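Response regulator receiver modulated diguanylate cyclase with PAS/PAC sensor (Desulfovibrio desulfuricans subsp. desulfuricans, PDB 3CG0) probably makes the second messenger cyclic di-GMP under control of a phosphorylatable receiver domain, the part of the protein in this crystal. Local coordinates at residues V60-C65 / F106-K111; D69-A74 / I85-S90. All coordinates share one frame; numbering follows the deposited sequence.

How the contacts relate
The two contacts occupy neighbouring parts of one receiver domain, their centres about 4 Å apart. Along the chain the order is 60-65, 69-74, 85-90 and 106-111, so both segments of contact 2 fall between those of contact 1. Three segments lie on one parallel sheet, in which strand 85-89 runs between 57-61 and 107-110; 69-74, at the start of helix 70-80, packs against it. Contact 1 spans the middle strand. Backbone pairing of F106 with I85 and of V60 with I88 joins the two contacts directly. Contact 1 thus lies at the predicted phosphorylation end of the sheet and contact 2 in the packing of the helix layer beside it, as in the CheY-like fold.

Contact 1 (V60-C65 / F106-K111); sequences VDIMLC and FGYLAK
D61 and K111 meet through a salt bridge in which K111 NZ comes to D61 OD2 at 3.4 Å, a long separation that makes the hydrogen bond within it weak. The two side chains run roughly perpendicular to each other, and the lysine, bent at several of its torsions, ends beside a single carboxylate oxygen. The other oxygen is engaged locally: D61 OD1 accepts from M63 N at 3.1 Å, with an N-H...O angle of 159°, through its anti lone pair. This is an Asx turn. With CG swung away from the backbone N (chi1 -156°), the carboxylate can serve the turn with one oxygen and the lysine with the other. The backbone adds a type I turn from D61 to L64, closed by a weak bond from L64 N to D61 O of 3.3 Å.

Nearby E16 brings a second carboxylate close to D61 OD2 and forms a long, weak ion pair with K111, which therefore probably offsets negative charge from both. An aspartate at the end of the central strand, facing a lysine that follows the last strand, is part of the conserved active-site pattern of response regulator receivers; D61 is the predicted phosphoacceptor, unmodified here.

The apolar half of the contact is small. I62 CD1 reaches the rim of the Y108 ring near its plane, 3.9 Å from CE1. Y108 OH is satisfied by a hydrogen bond to E132 of the second subunit, which links the ring to that neighbouring subunit. By its place in the motif Y108 probably corresponds to the switch aromatic of CheY relatives.

F97 of helix 94-101 meets Y108 edge-to-face, A100 of that helix touches both I62 and Y108, and strand 85-89 passes between the two strands that carry the segments.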
loop_
_atom_site.group_PDB
_atom_site.type_symbol
_atom_site.label_atom_id
_atom_site.label_comp_id
_atom_site.label_asym_id
_atom_site.label_seq_id
_atom_site.Cartn_x
_atom_site.Cartn_y
_atom_site.Cartn_z
ATOM N N VAL C 60 -26.496 -3.393 17.112
ATOM C CA VAL C 60 -27.961 -3.455 17.000
ATOM C C VAL C 60 -28.460 -4.830 17.421
ATOM O O VAL C 60 -27.895 -5.857 17.004
ATOM C CB VAL C 60 -28.454 -3.115 15.554
ATOM C CG1 VAL C 60 -29.994 -3.153 15.454
ATOM C CG2 VAL C 60 -27.972 -1.735 15.114
ATOM N N ASP C 61 -29.502 -4.872 18.255
ATOM C CA ASP C 61 -30.103 -6.166 18.553
ATOM C C ASP C 61 -30.991 -6.553 17.399
ATOM O O ASP C 61 -31.917 -5.813 17.033
ATOM C CB ASP C 61 -30.879 -6.200 19.868
ATOM C CG ASP C 61 -30.977 -7.613 20.439
ATOM O OD1 ASP C 61 -31.554 -8.506 19.779
ATOM O OD2 ASP C 61 -30.448 -7.848 21.543
ATOM N N ILE C 62 -30.698 -7.717 16.825
ATOM C CA ILE C 62 -31.393 -8.190 15.637
ATOM C C ILE C 62 -32.875 -8.418 15.924
ATOM O O ILE C 62 -33.708 -8.305 15.031
ATOM C CB ILE C 62 -30.696 -9.455 15.030
ATOM C CG1 ILE C 62 -31.092 -9.655 13.560
ATOM C CG2 ILE C 62 -30.934 -10.732 15.882
ATOM C CD1 ILE C 62 -30.084 -10.476 12.774
ATOM N N MET C 63 -33.184 -8.660 17.199
ATOM C CA MET C 63 -34.510 -9.071 17.639
ATOM C C MET C 63 -35.385 -7.943 18.192
ATOM O O MET C 63 -36.422 -8.230 18.801
ATOM C CB MET C 63 -34.382 -10.215 18.658
ATOM C CG MET C 63 -34.974 -11.555 18.193
ATOM S SD MET C 63 -34.223 -12.337 16.744
ATOM C CE MET C 63 -35.705 -12.863 15.889
ATOM N N LEU C 64 -34.968 -6.698 17.982
ATOM C CA LEU C 64 -35.766 -5.543 18.370
ATOM C C LEU C 64 -37.171 -5.619 17.784
ATOM O O LEU C 64 -37.365 -6.103 16.669
ATOM C CB LEU C 64 -35.081 -4.247 17.930
ATOM C CG LEU C 64 -34.238 -3.532 18.987
ATOM C CD1 LEU C 64 -33.843 -2.143 18.510
ATOM C CD2 LEU C 64 -34.984 -3.457 20.310
ATOM N N CYS C 65 -38.146 -5.136 18.545
ATOM C CA CYS C 65 -39.515 -5.002 18.053
ATOM C C CYS C 65 -40.048 -3.607 18.377
ATOM O O CYS C 65 -39.400 -2.833 19.091
ATOM C CB CYS C 65 -40.426 -6.117 18.609
ATOM S SG CYS C 65 -40.958 -5.981 20.361
ATOM N N PHE C 106 -21.354 -6.327 9.362
ATOM C CA PHE C 106 -20.024 -6.851 9.435
ATOM C C PHE C 106 -20.011 -8.293 9.950
ATOM O O PHE C 106 -19.280 -9.147 9.447
ATOM C CB PHE C 106 -19.197 -5.971 10.351
ATOM C CG PHE C 106 -17.857 -6.531 10.629
ATOM C CD1 PHE C 106 -16.852 -6.430 9.675
ATOM C CD2 PHE C 106 -17.604 -7.187 11.827
ATOM C CE1 PHE C 106 -15.604 -6.956 9.923
ATOM C CE2 PHE C 106 -16.364 -7.709 12.086
ATOM C CZ PHE C 106 -15.373 -7.597 11.127
ATOM N N GLY C 107 -20.818 -8.549 10.973
ATOM C CA GLY C 107 -20.923 -9.872 11.567
ATOM C C GLY C 107 -22.098 -9.923 12.522
ATOM O O GLY C 107 -22.934 -9.013 12.530
ATOM N N TYR C 108 -22.141 -10.996 13.316
ATOM C CA TYR C 108 -23.186 -11.248 14.296
ATOM C C TYR C 108 -22.533 -11.697 15.594
ATOM O O TYR C 108 -21.669 -12.574 15.599
ATOM C CB TYR C 108 -24.151 -12.337 13.794
ATOM C CG TYR C 108 -24.794 -12.034 12.452
ATOM C CD1 TYR C 108 -26.046 -11.435 12.380
ATOM C CD2 TYR C 108 -24.148 -12.354 11.258
ATOM C CE1 TYR C 108 -26.626 -11.151 11.162
ATOM C CE2 TYR C 108 -24.716 -12.066 10.040
ATOM C CZ TYR C 108 -25.959 -11.469 9.997
ATOM O OH TYR C 108 -26.534 -11.194 8.784
ATOM N N LEU C 109 -22.927 -11.069 16.692
ATOM C CA LEU C 109 -22.414 -11.408 18.022
ATOM C C LEU C 109 -23.525 -11.976 18.892
ATOM O O LEU C 109 -24.507 -11.286 19.172
ATOM C CB LEU C 109 -21.788 -10.176 18.690
ATOM C CG LEU C 109 -20.257 -10.074 18.797
ATOM C CD1 LEU C 109 -19.499 -10.973 17.832
ATOM C CD2 LEU C 109 -19.814 -8.637 18.640
ATOM N N ALA C 110 -23.373 -13.234 19.302
ATOM C CA ALA C 110 -24.374 -13.904 20.124
ATOM C C ALA C 110 -24.185 -13.582 21.599
ATOM O O ALA C 110 -23.080 -13.703 22.127
ATOM C CB ALA C 110 -24.334 -15.405 19.889
ATOM N N LYS C 111 -25.263 -13.162 22.258
ATOM C CA LYS C 111 -25.211 -12.841 23.685
ATOM C C LYS C 111 -25.311 -14.115 24.542
ATOM O O LYS C 111 -26.060 -15.033 24.186
ATOM C CB LYS C 111 -26.266 -11.785 24.068
ATOM C CG LYS C 111 -27.717 -12.136 23.743
ATOM C CD LYS C 111 -28.422 -10.975 23.042
ATOM C CE LYS C 111 -28.862 -9.874 23.990
ATOM N NZ LYS C 111 -30.324 -9.933 24.218
#

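Contact 2 (D69-A74 / I85-S90)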
loop_
_atom_site.group_PDB
_atom_site.type_symbol
_atom_site.label_atom_id
_atom_site.label_comp_id
_atom_site.label_asym_id
_atom_site.label_seq_id
_atom_site.Cartn_x
_atom_site.Cartn_y
_atom_site.Cartn_z
ATOM N N ASP C 69 -37.932 -2.451 13.554
ATOM C CA ASP C 69 -37.255 -3.638 14.072
ATOM C C ASP C 69 -35.734 -3.462 13.989
ATOM O O ASP C 69 -35.255 -2.415 13.545
ATOM C CB ASP C 69 -37.754 -4.941 13.416
ATOM C CG ASP C 69 -37.596 -4.958 11.901
ATOM O OD1 ASP C 69 -38.624 -5.127 11.211
ATOM O OD2 ASP C 69 -36.457 -4.828 11.393
ATOM N N GLY C 70 -34.988 -4.476 14.422
ATOM C CA GLY C 70 -33.527 -4.414 14.452
ATOM C C GLY C 70 -32.934 -4.273 13.070
ATOM O O GLY C 70 -31.984 -3.524 12.860
ATOM N N VAL C 71 -33.539 -4.971 12.118
ATOM C CA VAL C 71 -33.047 -4.992 10.751
ATOM C C VAL C 71 -33.245 -3.640 10.060
ATOM O O VAL C 71 -32.325 -3.137 9.410
ATOM C CB VAL C 71 -33.627 -6.205 9.970
ATOM C CG1 VAL C 71 -33.240 -6.159 8.520
ATOM C CG2 VAL C 71 -33.105 -7.501 10.578
ATOM N N GLU C 72 -34.421 -3.045 10.246
ATOM C CA GLU C 72 -34.755 -1.747 9.667
ATOM C C GLU C 72 -34.001 -0.603 10.320
ATOM O O GLU C 72 -33.687 0.390 9.672
ATOM C CB GLU C 72 -36.244 -1.458 9.825
ATOM C CG GLU C 72 -37.175 -2.355 9.033
ATOM C CD GLU C 72 -38.630 -1.997 9.271
ATOM O OE1 GLU C 72 -39.304 -1.599 8.298
ATOM O OE2 GLU C 72 -39.093 -2.091 10.435
ATOM N N THR C 73 -33.766 -0.722 11.623
ATOM C CA THR C 73 -32.946 0.237 12.349
ATOM C C THR C 73 -31.516 0.176 11.799
ATOM O O THR C 73 -30.959 1.194 11.433
ATOM C CB THR C 73 -32.979 -0.041 13.864
ATOM O OG1 THR C 73 -34.341 -0.005 14.320
ATOM C CG2 THR C 73 -32.181 0.983 14.609
ATOM N N ALA C 74 -30.957 -1.023 11.697
ATOM C CA ALA C 74 -29.616 -1.186 11.106
ATOM C C ALA C 74 -29.542 -0.752 9.631
ATOM O O ALA C 74 -28.612 -0.057 9.248
ATOM C CB ALA C 74 -29.166 -2.595 11.255
ATOM N N ILE C 85 -22.207 -2.012 10.931
ATOM C CA ILE C 85 -23.182 -2.652 11.775
ATOM C C ILE C 85 -22.682 -3.998 12.245
ATOM O O ILE C 85 -22.273 -4.828 11.432
ATOM C CB ILE C 85 -24.503 -2.898 10.997
ATOM C CG1 ILE C 85 -25.091 -1.569 10.490
ATOM C CG2 ILE C 85 -25.507 -3.658 11.867
ATOM C CD1 ILE C 85 -25.217 -0.468 11.560
ATOM N N ILE C 86 -22.735 -4.212 13.554
ATOM C CA ILE C 86 -22.639 -5.557 14.095
ATOM C C ILE C 86 -23.974 -5.865 14.735
ATOM O O ILE C 86 -24.489 -5.058 15.515
ATOM C CB ILE C 86 -21.506 -5.682 15.126
ATOM C CG1 ILE C 86 -20.203 -5.156 14.521
ATOM C CG2 ILE C 86 -21.368 -7.139 15.624
ATOM C CD1 ILE C 86 -19.004 -5.321 15.405
ATOM N N PHE C 87 -24.569 -7.000 14.369
ATOM C CA PHE C 87 -25.828 -7.394 14.986
ATOM C C PHE C 87 -25.565 -8.157 16.256
ATOM O O PHE C 87 -24.681 -9.001 16.307
ATOM C CB PHE C 87 -26.681 -8.258 14.068
ATOM C CG PHE C 87 -27.451 -7.487 13.044
ATOM C CD1 PHE C 87 -28.499 -6.640 13.413
ATOM C CD2 PHE C 87 -27.166 -7.655 11.697
ATOM C CE1 PHE C 87 -29.204 -5.960 12.460
ATOM C CE2 PHE C 87 -27.876 -6.970 10.725
ATOM C CZ PHE C 87 -28.886 -6.120 11.100
ATOM N N ILE C 88 -26.344 -7.849 17.280
ATOM C CA ILE C 88 -26.352 -8.608 18.526
ATOM C C ILE C 88 -27.491 -9.619 18.440
ATOM O O ILE C 88 -28.645 -9.245 18.207
ATOM C CB ILE C 88 -26.519 -7.675 19.753
ATOM C CG1 ILE C 88 -25.455 -6.560 19.748
ATOM C CG2 ILE C 88 -26.500 -8.472 21.042
ATOM C CD1 ILE C 88 -23.993 -7.058 19.758
ATOM N N THR C 89 -27.169 -10.898 18.595
ATOM C CA THR C 89 -28.150 -11.952 18.343
ATOM C C THR C 89 -28.470 -12.794 19.575
ATOM O O THR C 89 -27.669 -12.892 20.507
ATOM C CB THR C 89 -27.707 -12.920 17.208
ATOM O OG1 THR C 89 -26.606 -13.718 17.654
ATOM C CG2 THR C 89 -27.317 -12.171 15.950
ATOM N N SER C 90 -29.655 -13.396 19.572
ATOM C CA SER C 90 -29.981 -14.462 20.511
ATOM C C SER C 90 -30.751 -15.585 19.824
ATOM O O SER C 90 -30.367 -16.752 19.903
ATOM C CB SER C 90 -30.790 -13.912 21.687
ATOM O OG SER C 90 -31.923 -13.192 21.233
#
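Two groups of T73 grip D69 O at the foot of the helix whose A74 packs on F87: T73 N donates from one face of the carbonyl plane at 3.0 Å and T73 OG1 from the opposite face at 2.7 Å. The hydroxyl sits 38° out of that plane rather than on a lone pair. The same aspartate is the N-cap of helix 70-80. D69 OD2 accepts from E72 N at 2.9 Å, met on its syn side, while D69 N donates a weak bond to E72 OE2; the pair is a capping box. D69 OD1 has a further partner in R99 of helix 94-101, which joins the cap to the next helix.

Where helix meets strand, the contact is mostly apolar, with one backbone carbonyl at a ring edge. A74 CB points at the sheet and lies 3.5 Å from F87 CZ, approaching the ring obliquely. F87 has CG beside its own backbone N (chi1 -80°), which carries the ring out from the strand toward the helix. One face of that ring is covered from within the strand by I85 CG2, 4.1 Å above the ring centre, and the same methyl touches A74 CB at 3.9 Å, so the alanine methyl touches both the isoleucine and the ring. At the ring edge, G70 O lies in plane 3.7 Å from F87 CE1, though its own hydrogen bond is the helical one from A74 N. V71 adds a looser contact to the ring.

Helix residues 70-74 run nearly antiparallel to strand 85-89 (166°), as expected in a beta-alpha-beta crossover, with A100 of helix 94-101 also against F87. The start of the helix is capped largely from within, with R99 as an outside partner of D69; between these segments, close packing of apolar groups and not hydrogen bonding makes the contact.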